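Local coordinates for SEC-C motif domain protein (Psychrobacter arcticus, PDB 2I9W) that is of unknown function but binds two zinc ions, each through four cysteines, and carries a SEC-C motif beside a cystatin-like, NTF2-type domain, at residues 168-173 with 178-183. Residues are numbered along the deposited sequence; the frame is centred on the assembly and turned at random.
Sequences CICGSG and RCCGMY. With ZN (zinc ion), chain C.
Cys-168 swings SG opposite the backbone N (chi1 -166°) and Cys-179 does the same, whereas Cys-180 turns its sulfur away from the carbonyl carbon and Cys-170 tucks its own between N and C (chi1 76°); these three different settings bring four thiolates onto one zinc ion. The metal lies 2.3 Å from Cys-168 SG, while Cys-170 SG, Cys-179 SG and Cys-180 SG each lie 2.4 Å from the zinc. Such a CxC pair facing a CC pair is the signature of the SEC-C motif, here a small zinc-binding unit in the loop after strand 149-153, the last of the antiparallel sheet. Backbone N-H groups are directed at two of the sulfurs, as in many zinc-cysteine sites, and would be expected to temper their negative charge. Cys-180 N donates across the contact to Cys-168 SG at 3.5 Å, the N-H...S angle being 159°, and Cys-170 N adds a weak bond to the same sulfur. A type I turn, closed by Gly-171 N to Cys-168 O, bends the backbone between the CxC cysteines so that both sulfurs reach the one metal, and Ser-172 N gives Cys-170 SG another weak bond. Ser-172 OG comes within 3.3 Å of Cys-179 SG while hydrogen-bonded to Glu-174 N. Val-139 of strand 128-142 packs against Cys-170 and Cys-180.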
loop_
_atom_site.group_PDB
_atom_site.type_symbol
_atom_site.label_atom_id
_atom_site.label_comp_id
_atom_site.label_asym_id
_atom_site.label_seq_id
_atom_site.Cartn_x
_atom_site.Cartn_y
_atom_site.Cartn_z
ATOM N N CYS A 168 -11.559 -14.605 10.902
ATOM C CA CYS A 168 -10.428 -13.868 10.411
ATOM C C CYS A 168 -10.459 -12.433 10.933
ATOM O O CYS A 168 -11.532 -11.835 11.100
ATOM C CB CYS A 168 -10.400 -13.844 8.886
ATOM S SG CYS A 168 -8.841 -13.297 8.297
ATOM N N ILE A 169 -9.262 -11.905 11.185
ATOM C CA ILE A 169 -9.052 -10.540 11.608
ATOM C C ILE A 169 -9.559 -9.498 10.608
ATOM O O ILE A 169 -9.742 -8.364 11.000
ATOM C CB ILE A 169 -7.567 -10.249 11.951
ATOM C CG1 ILE A 169 -6.622 -10.551 10.763
ATOM C CG2 ILE A 169 -7.189 -11.068 13.174
ATOM C CD1 ILE A 169 -5.127 -10.200 11.011
ATOM N N CYS A 170 -9.772 -9.882 9.354
ATOM C CA CYS A 170 -10.363 -8.955 8.362
ATOM C C CYS A 170 -11.851 -8.798 8.496
ATOM O O CYS A 170 -12.430 -7.885 7.913
ATOM C CB CYS A 170 -10.059 -9.377 6.926
ATOM S SG CYS A 170 -10.984 -10.736 6.313
ATOM N N GLY A 171 -12.489 -9.702 9.237
ATOM C CA GLY A 171 -13.942 -9.615 9.459
ATOM C C GLY A 171 -14.786 -10.372 8.438
ATOM O O GLY A 171 -16.009 -10.275 8.438
ATOM N N SER A 172 -14.139 -11.178 7.608
ATOM C CA SER A 172 -14.850 -11.991 6.593
ATOM C C SER A 172 -15.827 -13.028 7.125
ATOM O O SER A 172 -16.723 -13.480 6.381
ATOM C CB SER A 172 -13.826 -12.756 5.733
ATOM O OG SER A 172 -13.156 -13.762 6.491
ATOM N N GLY A 173 -15.602 -13.476 8.363
ATOM C CA GLY A 173 -16.327 -14.626 8.942
ATOM C C GLY A 173 -15.688 -15.983 8.658
ATOM O O GLY A 173 -16.045 -16.964 9.283
ATOM N N ARG A 178 -8.177 -20.068 6.735
ATOM C CA ARG A 178 -8.780 -20.221 5.389
ATOM C C ARG A 178 -9.009 -18.847 4.752
ATOM O O ARG A 178 -9.813 -18.694 3.787
ATOM C CB ARG A 178 -10.106 -20.981 5.468
ATOM C CG ARG A 178 -9.958 -22.493 5.615
ATOM C CD ARG A 178 -9.625 -23.221 4.283
ATOM N NE ARG A 178 -10.740 -23.265 3.321
ATOM C CZ ARG A 178 -10.670 -23.840 2.115
ATOM N NH1 ARG A 178 -9.544 -24.431 1.705
ATOM N NH2 ARG A 178 -11.717 -23.813 1.293
ATOM N N CYS A 179 -8.342 -17.840 5.309
ATOM C CA CYS A 179 -8.544 -16.447 4.862
ATOM C C CYS A 179 -7.222 -15.697 4.853
ATOM O O CYS A 179 -6.349 -16.090 4.126
ATOM C CB CYS A 179 -9.624 -15.712 5.678
ATOM S SG CYS A 179 -10.311 -14.206 4.931
ATOM N N CYS A 180 -7.051 -14.653 5.664
ATOM C CA CYS A 180 -5.820 -13.842 5.588
ATOM C C CYS A 180 -4.580 -14.609 6.068
ATOM O O CYS A 180 -3.460 -14.312 5.651
ATOM C CB CYS A 180 -6.017 -12.521 6.331
ATOM S SG CYS A 180 -7.247 -11.425 5.532
ATOM N N GLY A 181 -4.801 -15.632 6.902
ATOM C CA GLY A 181 -3.733 -16.526 7.365
ATOM C C GLY A 181 -3.124 -17.409 6.280
ATOM O O GLY A 181 -2.035 -17.951 6.490
HETATM N N MSE A 182 -3.811 -17.572 5.141
HETATM C CA MSE A 182 -3.233 -18.200 3.959
HETATM C C MSE A 182 -2.033 -17.396 3.454
HETATM O O MSE A 182 -1.123 -17.937 2.809
HETATM C CB MSE A 182 -4.236 -18.289 2.802
HETATM C CG MSE A 182 -5.434 -19.209 2.955
HETATM SE SE MSE A 182 -4.930 -21.073 3.107
HETATM C CE MSE A 182 -3.373 -21.046 1.928
ATOM N N TYR A 183 -2.032 -16.096 3.726
ATOM C CA TYR A 183 -1.104 -15.185 3.060
ATOM C C TYR A 183 -0.195 -14.432 4.013
ATOM O O TYR A 183 0.890 -14.032 3.587
ATOM C CB TYR A 183 -1.871 -14.228 2.155
ATOM C CG TYR A 183 -2.842 -14.923 1.230
ATOM C CD1 TYR A 183 -2.387 -15.724 0.204
ATOM C CD2 TYR A 183 -4.229 -14.797 1.403
ATOM C CE1 TYR A 183 -3.268 -16.385 -0.658
ATOM C CE2 TYR A 183 -5.121 -15.461 0.538
ATOM C CZ TYR A 183 -4.628 -16.234 -0.504
ATOM O OH TYR A 183 -5.477 -16.943 -1.372
HETATM ZN ZN ZN C . -9.303 -12.402 6.205
#